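Local atomic coordinates of protein adenylyltransferase (Bartonella henselae str. Houston-1, PDB entry 5NH2), a protein that transfers AMP from ATP to tyrosine or threonine residues of host target proteins through its Fic domain, as a secreted virulence factor. Residues Q66-K69 / N70-W74; L205-D208 / I209-E213. One frame throughout, in Å; residues are numbered along the deposited sequence.

Contact 1: Q66-K69 / N70-W74; sequences QLFK and NTFEW
The side chains of Phe-68 and Phe-72 run alongside each other, their ring planes inclined at 35°. They form an oblique pair, with centroids 5.9 Å apart. Two spots touch. CD2 of Phe-72 comes 3.8 Å from CB of Phe-68, and CE2 of Phe-72 is 3.9 Å from CD1 of Phe-68. Both faces of the Phe-72 ring are covered by residues of its own loop segment: CZ2 of Trp-74 sits over the centre of one face, and CG2 of Thr-71 over the centre of the opposite one. The methyl reaches that face because it stands anti to the backbone N of Thr-71. CB of Leu-67 lies off-centre over one face of the Phe-68 ring.

The backbone turn brings the two rings together. The carbonyl O of Phe-68 accepts two N-H groups. Phe-72 N binds it at 3.0 Å. Thr-71 N binds the same Phe-68 O at 2.8 Å. The preceding carbonyl, Leu-67 O, is served by two waters. One passes on to Asn-70 N, the other to OG1 of Thr-71, which is also hydrogen-bonded to Tyr-23 OH. Lys-69 and Asn-70 form the exposed crest of the turn; CG of Lys-69 lies 4.1 Å from ND2 of Asn-70.

The contact lies at the C-terminal end of helix 57-68, where the chain enters the loop leading to strand 83-84. Phe-68 touches Thr-39 of helix 28-46 and Arg-159 and Thr-160 of helix 157-171, close to the ATP-binding residue Gly-156. Phe-72 rests on the loop residue Leu-19.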
ATOM      1  N   GLN A  66      -5.605 -10.528 -11.319  1.00 31.19           N
ATOM      2  CA  GLN A  66      -6.074  -9.412 -12.136  1.00 38.76           C
ATOM      3  C   GLN A  66      -4.957  -8.384 -12.300  1.00 38.83           C
ATOM      4  O   GLN A  66      -4.782  -7.826 -13.389  1.00 35.83           O
ATOM      5  CB  GLN A  66      -7.354  -8.785 -11.550  1.00 32.62           C
ATOM      6  CG  GLN A  66      -8.563  -9.763 -11.635  1.00 43.99           C
ATOM      7  CD  GLN A  66      -8.978 -10.089 -13.063  1.00 55.99           C
ATOM      8  OE1 GLN A  66      -8.919 -11.238 -13.496  1.00 60.88           O
ATOM      9  NE2 GLN A  66      -9.396  -9.072 -13.800  1.00 59.00           N
ATOM     10  N   LEU A  67      -4.133  -8.190 -11.263  1.00 25.74           N
ATOM     11  CA  LEU A  67      -3.083  -7.166 -11.376  1.00 38.57           C
ATOM     12  C   LEU A  67      -2.053  -7.543 -12.435  1.00 34.76           C
ATOM     13  O   LEU A  67      -1.577  -6.674 -13.172  1.00 35.72           O
ATOM     14  CB  LEU A  67      -2.381  -6.888 -10.017  1.00 27.00           C
ATOM     15  CG  LEU A  67      -3.234  -6.355  -8.845  1.00 30.61           C
ATOM     16  CD1 LEU A  67      -2.429  -6.142  -7.560  1.00 23.34           C
ATOM     17  CD2 LEU A  67      -4.062  -5.094  -9.198  1.00 31.58           C
ATOM     18  N   PHE A  68      -1.627  -8.809 -12.455  1.00 36.08           N
ATOM     19  CA  PHE A  68      -0.451  -9.224 -13.213  1.00 33.29           C
ATOM     20  C   PHE A  68      -0.718 -10.124 -14.424  1.00 42.17           C
ATOM     21  O   PHE A  68       0.250 -10.593 -15.040  1.00 42.30           O
ATOM     22  CB  PHE A  68       0.549  -9.867 -12.247  1.00 24.49           C
ATOM     23  CG  PHE A  68       0.996  -8.917 -11.176  1.00 27.63           C
ATOM     24  CD1 PHE A  68       1.855  -7.864 -11.484  1.00 32.05           C
ATOM     25  CD2 PHE A  68       0.519  -9.042  -9.863  1.00 23.04           C
ATOM     26  CE1 PHE A  68       2.240  -6.933 -10.495  1.00 35.39           C
ATOM     27  CE2 PHE A  68       0.897  -8.134  -8.846  1.00 22.75           C
ATOM     28  CZ  PHE A  68       1.765  -7.068  -9.164  1.00 33.52           C
ATOM     29  N   LYS A  69      -1.982 -10.424 -14.745  1.00 37.12           N
ATOM     30  CA  LYS A  69      -2.305 -11.320 -15.854  1.00 42.07           C
ATOM     31  C   LYS A  69      -1.683 -10.893 -17.188  1.00 39.40           C
ATOM     32  O   LYS A  69      -1.438 -11.737 -18.049  1.00 43.45           O
ATOM     33  CB  LYS A  69      -3.832 -11.408 -16.012  1.00 43.93           C
ATOM     34  CG  LYS A  69      -4.484 -10.064 -16.325  1.00 48.19           C
ATOM     35  CD  LYS A  69      -6.021 -10.077 -16.144  1.00 59.54           C
ATOM     36  CE  LYS A  69      -6.661 -11.186 -16.916  1.00 71.60           C
ATOM     37  NZ  LYS A  69      -6.300 -11.121 -18.376  1.00 84.24           N
ATOM     38  N   ASN A  70      -1.499  -9.604 -17.427  1.00 35.39           N
ATOM     39  CA  ASN A  70      -0.905  -9.222 -18.697  1.00 41.15           C
ATOM     40  C   ASN A  70       0.619  -9.266 -18.666  1.00 44.27           C
ATOM     41  O   ASN A  70       1.264  -9.081 -19.710  1.00 37.51           O
ATOM     42  CB  ASN A  70      -1.399  -7.837 -19.085  1.00 48.31           C
ATOM     43  CG  ASN A  70      -2.881  -7.836 -19.412  1.00 54.28           C
ATOM     44  OD1 ASN A  70      -3.344  -8.682 -20.161  1.00 61.50           O
ATOM     45  ND2 ASN A  70      -3.626  -6.914 -18.837  1.00 51.19           N
ATOM     46  N   THR A  71       1.207  -9.517 -17.496  1.00 38.84           N
ATOM     47  CA  THR A  71       2.647  -9.534 -17.356  1.00 39.26           C
ATOM     48  C   THR A  71       3.167 -10.971 -17.261  1.00 38.08           C
ATOM     49  O   THR A  71       3.960 -11.377 -18.125  1.00 37.07           O
ATOM     50  CB  THR A  71       3.068  -8.683 -16.144  1.00 41.26           C
ATOM     51  OG1 THR A  71       2.588  -7.347 -16.301  1.00 35.17           O
ATOM     52  CG2 THR A  71       4.629  -8.664 -15.959  1.00 30.63           C
ATOM     53  N   PHE A  72       2.715 -11.737 -16.250  1.00 28.04           N
ATOM     54  CA  PHE A  72       3.250 -13.062 -15.907  1.00 37.83           C
ATOM     55  C   PHE A  72       2.268 -14.180 -16.252  1.00 38.36           C
ATOM     56  O   PHE A  72       1.068 -14.077 -15.979  1.00 40.76           O
ATOM     57  CB  PHE A  72       3.593 -13.178 -14.394  1.00 34.93           C
ATOM     58  CG  PHE A  72       4.502 -12.072 -13.864  1.00 36.40           C
ATOM     59  CD1 PHE A  72       5.789 -11.868 -14.393  1.00 26.77           C
ATOM     60  CD2 PHE A  72       4.074 -11.254 -12.846  1.00 30.88           C
ATOM     61  CE1 PHE A  72       6.585 -10.862 -13.925  1.00 39.86           C
ATOM     62  CE2 PHE A  72       4.865 -10.244 -12.377  1.00 31.61           C
ATOM     63  CZ  PHE A  72       6.118 -10.038 -12.894  1.00 30.69           C
ATOM     64  N   GLU A  73       2.797 -15.276 -16.795  1.00 36.12           N
ATOM     65  CA  GLU A  73       1.998 -16.487 -16.961  1.00 40.30           C
ATOM     66  C   GLU A  73       1.470 -17.017 -15.615  1.00 40.32           C
ATOM     67  O   GLU A  73       0.386 -17.592 -15.561  1.00 28.07           O
ATOM     68  CB  GLU A  73       2.820 -17.570 -17.679  1.00 38.80           C
ATOM     69  CG  GLU A  73       3.141 -17.283 -19.155  1.00 37.09           C
ATOM     70  CD  GLU A  73       4.066 -18.330 -19.793  1.00 38.96           C
ATOM     71  OE1 GLU A  73       5.075 -17.913 -20.413  1.00 39.06           O
ATOM     72  OE2 GLU A  73       3.791 -19.556 -19.676  1.00 42.49           O
ATOM     73  N   TRP A  74       2.194 -16.800 -14.521  1.00 33.14           N
ATOM     74  CA  TRP A  74       1.820 -17.317 -13.208  1.00 34.33           C
ATOM     75  C   TRP A  74       0.984 -16.326 -12.369  1.00 36.62           C
ATOM     76  O   TRP A  74       0.968 -16.432 -11.131  1.00 32.96           O
ATOM     77  CB  TRP A  74       3.064 -17.770 -12.456  1.00 33.25           C
ATOM     78  CG  TRP A  74       4.194 -16.764 -12.494  1.00 40.39           C
ATOM     79  CD1 TRP A  74       5.228 -16.698 -13.438  1.00 33.32           C
ATOM     80  CD2 TRP A  74       4.426 -15.698 -11.561  1.00 30.31           C
ATOM     81  NE1 TRP A  74       6.065 -15.669 -13.127  1.00 38.60           N
ATOM     82  CE2 TRP A  74       5.615 -15.028 -11.990  1.00 33.85           C
ATOM     83  CE3 TRP A  74       3.764 -15.252 -10.406  1.00 24.96           C
ATOM     84  CZ2 TRP A  74       6.154 -13.901 -11.304  1.00 30.35           C
ATOM     85  CZ3 TRP A  74       4.311 -14.125  -9.694  1.00 26.74           C
ATOM     86  CH2 TRP A  74       5.500 -13.467 -10.152  1.00 23.40           C
TER
HETATM   87  O   HOH W   1      -2.218  -7.176 -15.713  1.00 38.49           O
HETATM   88  O   HOH W   2       0.147  -6.340 -14.994  1.00 45.72           O

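Contact 2: L205-D208 / I209-E213; sequences LFED and ISNPE
A tight helix-to-helix junction is made here, where helix 200-208 ends and helix 212-227 begins. Glu-207 and Asn-211, one turn apart, are joined twice. Through the backbone, Asn-211 N donates to Glu-207 O at 3.0 Å. Through the side chains, Asn-211 ND2 donates to Glu-207 OE2, also at 3.0 Å. The amide reaches the carboxylate on its syn side but 33° out of its plane. The two side chains run alongside each other, while their flat ends are turned almost perpendicular, at 81°. The bend of Glu-207 at chi2 swings its carboxylate over toward the amide. The other oxygen, OE1, forms a salt bridge with Arg-133, so both carboxylate oxygens have partners.

Ser-210 turns its hydroxyl back onto the last turn of the first helix. Ser-210 OG donates to Phe-206 O at 2.6 Å, because chi1 of 59° sets it between the backbone N and the carbonyl carbon. Ser-210 OG is also hydrogen-bonded to Arg-133 and Asn-137. Backbone bonds from Ile-209 N to Leu-205 O and from Ser-210 N to Glu-207 O are weak. On the apolar side, CD1 of Ile-209 meets CD2 of Leu-205 at 4.0 Å. Ile-209 also packs on Leu-176 and Ile-181. Asp-208 forms a salt bridge with Arg-185.

Asn-211 is the N-cap of the next helix. Its OD1 accepts a weak bond from Glu-213 N, and Pro-212 takes the first helical position. One amide thus serves both helices: its NH2 group binds the preceding helix 200-208 and its oxygen caps the following helix 212-227. The arrangement is an asparagine N-cap at a short interhelical turn.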
ATOM      1  N   LEU A 205      -0.107   3.179  12.882  1.00 33.22           N
ATOM      2  CA  LEU A 205      -0.316   3.201  11.440  1.00 32.08           C
ATOM      3  C   LEU A 205      -1.793   2.992  11.076  1.00 31.19           C
ATOM      4  O   LEU A 205      -2.385   3.840  10.391  1.00 34.71           O
ATOM      5  CB  LEU A 205       0.571   2.138  10.772  1.00 35.26           C
ATOM      6  CG  LEU A 205       0.728   2.198   9.238  1.00 33.29           C
ATOM      7  CD1 LEU A 205       2.048   1.584   8.814  1.00 32.83           C
ATOM      8  CD2 LEU A 205      -0.361   1.491   8.531  1.00 22.43           C
ATOM      9  N   PHE A 206      -2.399   1.854  11.501  1.00 31.07           N
ATOM     10  CA  PHE A 206      -3.812   1.564  11.167  1.00 32.95           C
ATOM     11  C   PHE A 206      -4.763   2.638  11.719  1.00 39.08           C
ATOM     12  O   PHE A 206      -5.805   2.923  11.100  1.00 34.26           O
ATOM     13  CB  PHE A 206      -4.250   0.172  11.694  1.00 28.47           C
ATOM     14  CG  PHE A 206      -3.975  -1.008  10.728  1.00 34.89           C
ATOM     15  CD1 PHE A 206      -2.662  -1.311  10.282  1.00 33.78           C
ATOM     16  CD2 PHE A 206      -5.015  -1.855  10.331  1.00 29.16           C
ATOM     17  CE1 PHE A 206      -2.421  -2.398   9.432  1.00 28.59           C
ATOM     18  CE2 PHE A 206      -4.799  -2.953   9.452  1.00 26.42           C
ATOM     19  CZ  PHE A 206      -3.516  -3.219   9.000  1.00 24.25           C
ATOM     20  N   GLU A 207      -4.415   3.260  12.872  1.00 38.61           N
ATOM     21  CA  GLU A 207      -5.273   4.318  13.418  1.00 39.11           C
ATOM     22  C   GLU A 207      -5.268   5.582  12.528  1.00 37.83           C
ATOM     23  O   GLU A 207      -6.333   6.131  12.208  1.00 36.14           O
ATOM     24  CB  GLU A 207      -4.858   4.649  14.856  1.00 33.96           C
ATOM     25  CG  GLU A 207      -5.349   6.017  15.357  1.00 34.33           C
ATOM     26  CD  GLU A 207      -6.826   6.044  15.782  1.00 43.26           C
ATOM     27  OE1 GLU A 207      -7.505   4.970  15.833  1.00 41.01           O
ATOM     28  OE2 GLU A 207      -7.314   7.178  16.049  1.00 48.15           O
ATOM     29  N   ASP A 208      -4.083   6.039  12.111  1.00 35.37           N
ATOM     30  CA  ASP A 208      -3.974   7.256  11.306  1.00 42.07           C
ATOM     31  C   ASP A 208      -4.733   7.160   9.979  1.00 43.77           C
ATOM     32  O   ASP A 208      -5.228   8.181   9.471  1.00 36.03           O
ATOM     33  CB  ASP A 208      -2.491   7.561  11.037  1.00 38.14           C
ATOM     34  CG  ASP A 208      -1.808   8.179  12.237  1.00 36.98           C
ATOM     35  OD1 ASP A 208      -2.483   8.337  13.288  1.00 36.87           O
ATOM     36  OD2 ASP A 208      -0.606   8.505  12.145  1.00 33.98           O
ATOM     37  N   ILE A 209      -4.777   5.968   9.369  1.00 38.88           N
ATOM     38  CA  ILE A 209      -5.368   5.793   8.034  1.00 42.36           C
ATOM     39  C   ILE A 209      -6.801   5.229   8.071  1.00 47.51           C
ATOM     40  O   ILE A 209      -7.358   4.905   7.011  1.00 46.06           O
ATOM     41  CB  ILE A 209      -4.464   4.938   7.152  1.00 27.84           C
ATOM     42  CG1 ILE A 209      -4.513   3.496   7.660  1.00 27.75           C
ATOM     43  CG2 ILE A 209      -3.034   5.472   7.251  1.00 24.19           C
ATOM     44  CD1 ILE A 209      -3.752   2.550   6.753  1.00 30.97           C
ATOM     45  N   SER A 210      -7.388   5.063   9.260  1.00 44.53           N
ATOM     46  CA  SER A 210      -8.786   4.649   9.445  1.00 44.35           C
ATOM     47  C   SER A 210      -9.629   5.741  10.100  1.00 46.07           C
ATOM     48  O   SER A 210     -10.823   5.846   9.812  1.00 44.63           O
ATOM     49  CB  SER A 210      -8.916   3.333  10.237  1.00 37.95           C
ATOM     50  OG  SER A 210      -8.324   3.434  11.513  1.00 39.54           O
ATOM     51  N   ASN A 211      -9.116   6.384  11.143  1.00 43.90           N
ATOM     52  CA  ASN A 211      -9.806   7.505  11.756  1.00 41.70           C
ATOM     53  C   ASN A 211     -10.069   8.628  10.750  1.00 43.53           C
ATOM     54  O   ASN A 211      -9.113   9.239  10.233  1.00 40.54           O
ATOM     55  CB  ASN A 211      -8.994   8.030  12.942  1.00 42.52           C
ATOM     56  CG  ASN A 211      -9.833   8.900  13.877  1.00 48.98           C
ATOM     57  OD1 ASN A 211     -10.591   9.749  13.421  1.00 46.26           O
ATOM     58  ND2 ASN A 211      -9.715   8.667  15.185  1.00 48.34           N
ATOM     59  N   PRO A 212     -11.342   8.949  10.474  1.00 40.48           N
ATOM     60  CA  PRO A 212     -11.668  10.041   9.525  1.00 43.25           C
ATOM     61  C   PRO A 212     -11.047  11.388   9.868  1.00 44.66           C
ATOM     62  O   PRO A 212     -10.511  12.074   8.975  1.00 48.48           O
ATOM     63  CB  PRO A 212     -13.201  10.122   9.601  1.00 46.36           C
ATOM     64  CG  PRO A 212     -13.644   8.731  10.058  1.00 44.00           C
ATOM     65  CD  PRO A 212     -12.525   8.198  10.936  1.00 39.43           C
ATOM     66  N   GLU A 213     -11.128  11.797  11.140  1.00 39.53           N
ATOM     67  CA  GLU A 213     -10.452  13.014  11.572  1.00 47.68           C
ATOM     68  C   GLU A 213      -8.968  12.954  11.232  1.00 52.29           C
ATOM     69  O   GLU A 213      -8.378  13.962  10.824  1.00 57.11           O
ATOM     70  CB  GLU A 213     -10.633  13.241  13.075  1.00 58.46           C
ATOM     71  CG  GLU A 213     -12.075  13.114  13.591  1.00 71.91           C
ATOM     72  CD  GLU A 213     -12.959  14.273  13.146  1.00 79.21           C
ATOM     73  OE1 GLU A 213     -13.893  14.045  12.342  1.00 80.82           O
ATOM     74  OE2 GLU A 213     -12.704  15.418  13.584  1.00 82.14           O
TER

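How the contacts relate
From the N terminus, the chain first reaches contact 1, a turn closing the end of helix 57-68 before the loop to strand 83-84. Much later comes contact 2, the turn between helices 200-208 and 212-227. The two are in series and neither nest nor cross. Their centres are 32 Å apart, their nearest atoms about 17 Å, and they lie on opposite sides of the chain's centre. Contact 1 belongs to the Fic domain beside the ATP site. Contact 2 joins helix 200-208 to helix 212-227, which leads toward the five-stranded mixed sheet that begins with strand 237-239. Both are local turns after a helix; a helix follows directly only at contact 2.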